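PDB 1IA6: cellulase CEL9M from Clostridium cellulolyticum, which probably hydrolyses internal beta-1,4-glucosidic linkages of cellulose and related beta-glucans, as a metal-binding endoglucanase of glycoside hydrolase family 9. Local coordinates for residues A[8-11]-A[12-16]; A[222-226]-A[227-231]; A[269-273]-A[274-278]. All blocks are in the same frame, centred on the assembly; numbering follows the deposited sequence.

Interaction 1 of 3, residues A[8-11]-A[12-16]; sequences TALK and DSIIF
Ser13 OG turns back on its own helix and bonds to Leu10 O at 2.7 Å, three residues earlier. With chi1 at 67°, OG stands between the backbone N and the carbonyl carbon of Ser13, and it meets the carbonyl from the flank, at a C=O...OG angle of 118°. Leu10 O also takes the helical bond from Ile14 N, at 3.2 Å and an angle of 160° at the oxygen, so two donors share one acceptor from different directions. Next to this fork, Leu10 CG and Ile14 CD1 pack 4.1 Å apart. One residue on, Lys11 and Ile15 run alongside each other, CG against CD1 at 3.8 Å, while Thr8 CG2 lies beside the Asp12 carboxylate, 3.8 Å from OD2. The ammonium of Lys11 does not pair with Asp12, NZ staying 4.8 Å from OD1. Farther out, in the family 9 catalytic module, helix 413-429 covers one flank through Leu423 on Ala9, Ile427 on Leu10 and Val420 on Ser13, and Asn416 ND2 bonds to Ser13 O. The buried serine hydroxyl therefore has its partner within helix 6-15, beside the apolar contacts of Ala9 and Leu10 with helix 413-429.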
loop_
_atom_site.group_PDB
_atom_site.type_symbol
_atom_site.label_atom_id
_atom_site.label_comp_id
_atom_site.label_asym_id
_atom_site.label_seq_id
_atom_site.Cartn_x
_atom_site.Cartn_y
_atom_site.Cartn_z
ATOM N N THR A 8 -10.207 -14.549 -8.842
ATOM C CA THR A 8 -9.071 -15.312 -8.343
ATOM C C THR A 8 -7.864 -14.405 -8.130
ATOM O O THR A 8 -7.110 -14.576 -7.174
ATOM C CB THR A 8 -8.697 -16.452 -9.313
ATOM O OG1 THR A 8 -9.795 -17.368 -9.413
ATOM C CG2 THR A 8 -7.475 -17.209 -8.808
ATOM N N ALA A 9 -7.681 -13.435 -9.020
ATOM C CA ALA A 9 -6.559 -12.512 -8.889
ATOM C C ALA A 9 -6.719 -11.713 -7.596
ATOM O O ALA A 9 -5.749 -11.482 -6.877
ATOM C CB ALA A 9 -6.504 -11.571 -10.087
ATOM N N LEU A 10 -7.947 -11.291 -7.305
ATOM C CA LEU A 10 -8.208 -10.529 -6.089
ATOM C C LEU A 10 -7.830 -11.351 -4.861
ATOM O O LEU A 10 -7.106 -10.873 -3.987
ATOM C CB LEU A 10 -9.684 -10.130 -6.002
ATOM C CG LEU A 10 -10.079 -9.389 -4.720
ATOM C CD1 LEU A 10 -9.266 -8.098 -4.595
ATOM C CD2 LEU A 10 -11.568 -9.081 -4.745
ATOM N N LYS A 11 -8.318 -12.587 -4.800
ATOM C CA LYS A 11 -8.015 -13.470 -3.679
ATOM C C LYS A 11 -6.509 -13.605 -3.498
ATOM O O LYS A 11 -5.997 -13.504 -2.383
ATOM C CB LYS A 11 -8.608 -14.863 -3.903
ATOM C CG LYS A 11 -8.315 -15.825 -2.751
ATOM C CD LYS A 11 -8.756 -17.255 -3.047
ATOM C CE LYS A 11 -7.875 -17.908 -4.101
ATOM N NZ LYS A 11 -8.229 -19.345 -4.314
ATOM N N ASP A 12 -5.801 -13.839 -4.600
ATOM C CA ASP A 12 -4.352 -13.986 -4.537
ATOM C C ASP A 12 -3.654 -12.720 -4.048
ATOM O O ASP A 12 -2.748 -12.800 -3.231
ATOM C CB ASP A 12 -3.772 -14.350 -5.907
ATOM C CG ASP A 12 -4.148 -15.745 -6.362
ATOM O OD1 ASP A 12 -4.509 -16.590 -5.517
ATOM O OD2 ASP A 12 -4.061 -16.001 -7.580
ATOM N N SER A 13 -4.075 -11.559 -4.549
ATOM C CA SER A 13 -3.449 -10.290 -4.173
ATOM C C SER A 13 -3.577 -9.986 -2.682
ATOM O O SER A 13 -2.730 -9.303 -2.101
ATOM C CB SER A 13 -4.030 -9.137 -5.006
ATOM O OG SER A 13 -5.393 -8.904 -4.703
ATOM N N ILE A 14 -4.635 -10.497 -2.062
ATOM C CA ILE A 14 -4.850 -10.294 -0.632
ATOM C C ILE A 14 -3.993 -11.290 0.148
ATOM O O ILE A 14 -3.402 -10.952 1.170
ATOM C CB ILE A 14 -6.326 -10.510 -0.259
ATOM C CG1 ILE A 14 -7.192 -9.456 -0.952
ATOM C CG2 ILE A 14 -6.496 -10.459 1.259
ATOM C CD1 ILE A 14 -8.680 -9.759 -0.900
ATOM N N ILE A 15 -3.933 -12.522 -0.351
ATOM C CA ILE A 15 -3.150 -13.583 0.276
ATOM C C ILE A 15 -1.668 -13.224 0.372
ATOM O O ILE A 15 -0.988 -13.607 1.328
ATOM C CB ILE A 15 -3.314 -14.906 -0.511
ATOM C CG1 ILE A 15 -4.624 -15.583 -0.099
ATOM C CG2 ILE A 15 -2.119 -15.817 -0.287
ATOM C CD1 ILE A 15 -5.049 -16.716 -1.032
ATOM N N PHE A 16 -1.174 -12.490 -0.617
ATOM C CA PHE A 16 0.225 -12.071 -0.644
ATOM C C PHE A 16 0.723 -11.522 0.692
ATOM O O PHE A 16 1.819 -11.852 1.135
ATOM C CB PHE A 16 0.436 -10.992 -1.710
ATOM C CG PHE A 16 1.720 -10.231 -1.546
ATOM C CD1 PHE A 16 2.940 -10.828 -1.835
ATOM C CD2 PHE A 16 1.711 -8.925 -1.058
ATOM C CE1 PHE A 16 4.135 -10.140 -1.640
ATOM C CE2 PHE A 16 2.898 -8.230 -0.859
ATOM C CZ PHE A 16 4.112 -8.837 -1.150
#

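Interaction 2 of 3, residues A[222-226]-A[227-231]; sequences TATND and STYIT
Asp226 and Thr228 turn their polar ends onto each other at the start of helix 228-236. Thr228 OG1 gives its hydrogen to Asp226 OD1 at 2.6 Å, coming from above the carboxylate plane, 61° out of it. Thr228 N reaches the same oxygen at 3.0 Å on its anti side and from the same face, so OD1 is gripped twice by one residue. The extended first torsion of Asp226, chi1 -175°, swings the carboxylate forward over the beginning of the helix, where it acts as an N-terminal cap; Tyr229 N in turn bonds to Asp226 O at 3.2 Å.

Thr224 and Tyr229 cross at about a right angle. The hydroxyl of Thr224 sits at the edge of the phenol ring, close to its plane, with OG1 3.5 Å from CE2, and Asp226 CB lies 3.9 Å from Tyr229 CD2. Thr224 OG1 also accepts from Asp226 N at 3.2 Å, forming an ST turn, and is bonded to Leu220 O in the preceding turn of helix 210-224. Asn225, with positive phi, ends that helix and bends the chain toward the next. A water accepts from Ser227 N at 2.8 Å and donates to Asn225 O, bridging the outer side of the bend. Lys185 of helix 174-193 touches both Thr224 and Tyr229. The cap answers an N-H that has no carbonyl of an earlier helical turn to bind, and its negative charge would probably interact favourably with the positive end of the helix dipole.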
loop_
_atom_site.group_PDB
_atom_site.type_symbol
_atom_site.label_atom_id
_atom_site.label_comp_id
_atom_site.label_asym_id
_atom_site.label_seq_id
_atom_site.Cartn_x
_atom_site.Cartn_y
_atom_site.Cartn_z
ATOM N N THR A 222 -15.400 12.270 7.286
ATOM C CA THR A 222 -16.357 11.223 6.950
ATOM C C THR A 222 -16.803 10.446 8.192
ATOM O O THR A 222 -17.963 10.056 8.310
ATOM C CB THR A 222 -15.757 10.233 5.931
ATOM O OG1 THR A 222 -15.427 10.933 4.723
ATOM C CG2 THR A 222 -16.751 9.120 5.611
ATOM N N ALA A 223 -15.883 10.239 9.127
ATOM C CA ALA A 223 -16.199 9.490 10.335
ATOM C C ALA A 223 -16.875 10.296 11.438
ATOM O O ALA A 223 -17.651 9.743 12.213
ATOM C CB ALA A 223 -14.931 8.841 10.888
ATOM N N THR A 224 -16.602 11.596 11.501
ATOM C CA THR A 224 -17.155 12.431 12.571
ATOM C C THR A 224 -18.180 13.494 12.171
ATOM O O THR A 224 -18.891 14.017 13.027
ATOM C CB THR A 224 -16.024 13.160 13.319
ATOM O OG1 THR A 224 -15.439 14.141 12.451
ATOM C CG2 THR A 224 -14.941 12.174 13.745
ATOM N N ASN A 225 -18.251 13.813 10.883
ATOM C CA ASN A 225 -19.162 14.844 10.395
ATOM C C ASN A 225 -18.793 16.208 10.979
ATOM O O ASN A 225 -19.618 17.119 11.023
ATOM C CB ASN A 225 -20.617 14.506 10.744
ATOM C CG ASN A 225 -21.145 13.322 9.953
ATOM O OD1 ASN A 225 -21.140 13.332 8.720
ATOM N ND2 ASN A 225 -21.608 12.294 10.659
ATOM N N ASP A 226 -17.548 16.342 11.427
ATOM C CA ASP A 226 -17.056 17.596 11.994
ATOM C C ASP A 226 -16.369 18.406 10.893
ATOM O O ASP A 226 -15.264 18.073 10.471
ATOM C CB ASP A 226 -16.056 17.313 13.118
ATOM C CG ASP A 226 -15.605 18.573 13.829
ATOM O OD1 ASP A 226 -15.685 19.665 13.230
ATOM O OD2 ASP A 226 -15.155 18.469 14.989
ATOM N N SER A 227 -17.030 19.473 10.449
ATOM C CA SER A 227 -16.537 20.347 9.382
ATOM C C SER A 227 -15.141 20.927 9.561
ATOM O O SER A 227 -14.475 21.248 8.577
ATOM C CB SER A 227 -17.513 21.510 9.167
ATOM O OG SER A 227 -18.755 21.048 8.683
ATOM N N THR A 228 -14.702 21.085 10.805
ATOM C CA THR A 228 -13.385 21.649 11.070
ATOM C C THR A 228 -12.283 20.894 10.343
ATOM O O THR A 228 -11.279 21.483 9.948
ATOM C CB THR A 228 -13.067 21.648 12.578
ATOM O OG1 THR A 228 -13.201 20.319 13.093
ATOM C CG2 THR A 228 -14.017 22.573 13.320
ATOM N N TYR A 229 -12.467 19.590 10.166
ATOM C CA TYR A 229 -11.462 18.790 9.477
ATOM C C TYR A 229 -11.334 19.191 8.013
ATOM O O TYR A 229 -10.245 19.129 7.441
ATOM C CB TYR A 229 -11.802 17.303 9.582
ATOM C CG TYR A 229 -11.556 16.733 10.961
ATOM C CD1 TYR A 229 -10.263 16.663 11.484
ATOM C CD2 TYR A 229 -12.611 16.271 11.746
ATOM C CE1 TYR A 229 -10.027 16.149 12.752
ATOM C CE2 TYR A 229 -12.387 15.753 13.019
ATOM C CZ TYR A 229 -11.091 15.694 13.514
ATOM O OH TYR A 229 -10.856 15.177 14.764
ATOM N N ILE A 230 -12.440 19.599 7.398
ATOM C CA ILE A 230 -12.390 20.003 5.997
ATOM C C ILE A 230 -11.747 21.383 5.901
ATOM O O ILE A 230 -11.063 21.692 4.928
ATOM C CB ILE A 230 -13.799 20.012 5.355
ATOM C CG1 ILE A 230 -14.391 18.598 5.395
ATOM C CG2 ILE A 230 -13.726 20.507 3.912
ATOM C CD1 ILE A 230 -13.525 17.519 4.734
ATOM N N THR A 231 -11.959 22.211 6.918
ATOM C CA THR A 231 -11.351 23.532 6.932
ATOM C C THR A 231 -9.834 23.313 6.941
ATOM O O THR A 231 -9.102 23.996 6.228
ATOM C CB THR A 231 -11.786 24.337 8.181
ATOM O OG1 THR A 231 -13.207 24.529 8.153
ATOM C CG2 THR A 231 -11.105 25.694 8.211
HETATM O O HOH W 1 -19.392 20.347 11.626
#

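Interaction 3 of 3, residues A[269-273]-A[274-278]; sequences QITGK and QIYKD
Thr271 places a hydroxyl, rather than a carbon, against the rim of the Tyr276 ring: OG1 lies near the ring plane, 3.3 Å from CD2 and 3.4 Å from CE2, and the two side chains cross at about a right angle. With chi1 at 72°, OG1 is turned in between the backbone N and the carbonyl carbon of Thr271, where it meets two backbone partners while resting against the ring edge. It accepts from Lys273 N at 3.2 Å in a nearly straight bond, N-H...O 168°, and is itself bonded to Leu267 O, one turn back in helix 260-271.

Lys273 runs alongside Tyr276, pointing the same way; its CB comes obliquely to the ring, 3.7 Å from CD2, and the extended aliphatic chain continues past CE2. Both side chains end at one carboxylate: Glu234 OE1 of helix 228-236 takes a salt bridge from Lys273 NZ and a hydrogen bond from Tyr276 OH. That common anchor probably steadies the ring as well as the lysine. The extended chain of Lys277 reaches back to the turn, its CE 3.6 Å from Gly272 O. Within the first turn of the new helix, Gln274 NE2 bonds to Asp278 OD1 at 2.7 Å, the acceptor lying in the plane of the amide.

Gly272, with positive phi, terminates helix 260-271, and Lys273 occupies the N-cap position of helix 274-289, its carbonyl receiving weak bonds from Tyr276 N and Lys277 N. An ST turn followed at once by a new helix makes this a tight helix-to-helix corner in the alpha barrel of the family 9 catalytic module.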
loop_
_atom_site.group_PDB
_atom_site.type_symbol
_atom_site.label_atom_id
_atom_site.label_comp_id
_atom_site.label_asym_id
_atom_site.label_seq_id
_atom_site.Cartn_x
_atom_site.Cartn_y
_atom_site.Cartn_z
ATOM N N GLN A 269 -15.366 15.600 -3.945
ATOM C CA GLN A 269 -16.590 14.917 -3.538
ATOM C C GLN A 269 -17.254 15.590 -2.342
ATOM O O GLN A 269 -18.473 15.762 -2.308
ATOM C CB GLN A 269 -16.263 13.463 -3.191
ATOM C CG GLN A 269 -17.461 12.597 -2.848
ATOM C CD GLN A 269 -17.068 11.154 -2.596
ATOM O OE1 GLN A 269 -16.015 10.698 -3.043
ATOM N NE2 GLN A 269 -17.922 10.422 -1.891
ATOM N N ILE A 270 -16.436 15.974 -1.370
ATOM C CA ILE A 270 -16.913 16.607 -0.147
ATOM C C ILE A 270 -17.262 18.095 -0.240
ATOM O O ILE A 270 -18.251 18.535 0.349
ATOM C CB ILE A 270 -15.872 16.410 0.980
ATOM C CG1 ILE A 270 -15.705 14.915 1.263
ATOM C CG2 ILE A 270 -16.296 17.147 2.242
ATOM C CD1 ILE A 270 -14.562 14.599 2.205
ATOM N N THR A 271 -16.460 18.863 -0.972
ATOM C CA THR A 271 -16.681 20.305 -1.093
ATOM C C THR A 271 -17.353 20.738 -2.390
ATOM O O THR A 271 -17.964 21.805 -2.449
ATOM C CB THR A 271 -15.358 21.078 -0.994
ATOM O OG1 THR A 271 -14.599 20.875 -2.194
ATOM C CG2 THR A 271 -14.549 20.600 0.199
ATOM N N GLY A 272 -17.216 19.922 -3.428
ATOM C CA GLY A 272 -17.805 20.252 -4.711
ATOM C C GLY A 272 -17.105 21.397 -5.424
ATOM O O GLY A 272 -17.567 21.850 -6.473
ATOM N N LYS A 273 -15.983 21.859 -4.873
ATOM C CA LYS A 273 -15.242 22.971 -5.467
ATOM C C LYS A 273 -14.551 22.638 -6.786
ATOM O O LYS A 273 -13.962 21.571 -6.947
ATOM C CB LYS A 273 -14.216 23.512 -4.474
ATOM C CG LYS A 273 -14.824 24.256 -3.297
ATOM C CD LYS A 273 -13.735 24.894 -2.457
ATOM C CE LYS A 273 -14.304 25.682 -1.298
ATOM N NZ LYS A 273 -13.214 26.303 -0.501
ATOM N N GLN A 274 -14.614 23.582 -7.721
ATOM C CA GLN A 274 -14.027 23.408 -9.046
ATOM C C GLN A 274 -12.522 23.168 -9.051
ATOM O O GLN A 274 -12.021 22.399 -9.868
ATOM C CB GLN A 274 -14.341 24.627 -9.920
ATOM C CG GLN A 274 -14.014 24.434 -11.397
ATOM C CD GLN A 274 -14.789 23.285 -12.018
ATOM O OE1 GLN A 274 -15.994 23.152 -11.806
ATOM N NE2 GLN A 274 -14.103 22.456 -12.798
ATOM N N ILE A 275 -11.810 23.823 -8.140
ATOM C CA ILE A 275 -10.361 23.680 -8.057
ATOM C C ILE A 275 -9.929 22.218 -7.925
ATOM O O ILE A 275 -8.935 21.804 -8.520
ATOM C CB ILE A 275 -9.788 24.482 -6.867
ATOM C CG1 ILE A 275 -8.265 24.336 -6.828
ATOM C CG2 ILE A 275 -10.416 24.007 -5.564
ATOM C CD1 ILE A 275 -7.594 25.153 -5.747
ATOM N N TYR A 276 -10.682 21.442 -7.149
ATOM C CA TYR A 276 -10.363 20.029 -6.945
ATOM C C TYR A 276 -10.789 19.201 -8.148
ATOM O O TYR A 276 -10.113 18.244 -8.524
ATOM C CB TYR A 276 -11.033 19.508 -5.668
ATOM C CG TYR A 276 -10.665 20.324 -4.454
ATOM C CD1 TYR A 276 -9.329 20.548 -4.126
ATOM C CD2 TYR A 276 -11.648 20.925 -3.665
ATOM C CE1 TYR A 276 -8.976 21.353 -3.052
ATOM C CE2 TYR A 276 -11.305 21.736 -2.585
ATOM C CZ TYR A 276 -9.968 21.946 -2.289
ATOM O OH TYR A 276 -9.615 22.770 -1.250
ATOM N N LYS A 277 -11.910 19.568 -8.761
ATOM C CA LYS A 277 -12.377 18.848 -9.939
ATOM C C LYS A 277 -11.372 19.045 -11.072
ATOM O O LYS A 277 -11.096 18.116 -11.829
ATOM C CB LYS A 277 -13.756 19.349 -10.376
ATOM C CG LYS A 277 -14.866 19.045 -9.386
ATOM C CD LYS A 277 -16.200 19.575 -9.884
ATOM C CE LYS A 277 -17.319 19.242 -8.916
ATOM N NZ LYS A 277 -18.619 19.821 -9.362
ATOM N N ASP A 278 -10.822 20.251 -11.182
ATOM C CA ASP A 278 -9.843 20.533 -12.228
ATOM C C ASP A 278 -8.542 19.765 -11.994
ATOM O O ASP A 278 -7.898 19.321 -12.943
ATOM C CB ASP A 278 -9.532 22.033 -12.303
ATOM C CG ASP A 278 -10.694 22.849 -12.848
ATOM O OD1 ASP A 278 -11.560 22.278 -13.544
ATOM O OD2 ASP A 278 -10.730 24.069 -12.591
#

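Overall arrangement
Interactions 2 and 3 are neighbouring helix-to-helix corners, their centres about 16 Å apart on the module surface. They touch: Ile230 CD1 packs on Ile270 CG2 at 3.7 Å, and Ile230 CG2 on Thr271 CG2 at 3.8 Å, joining helix 228-236 to helix 260-271. Both use a threonine-based ST turn beside a tyrosine edge. Interaction 1 is different, a buried turn within a single helix, its centre about 34 Å from each of the others. None of the contacts belongs to a metal site or contains the predicted active-site residues Asp401 and Glu410; the side chain of Ala9 is about 12 Å from the nickel ion, and that of Tyr276 about 11 Å from that of the calcium ligand Asp211.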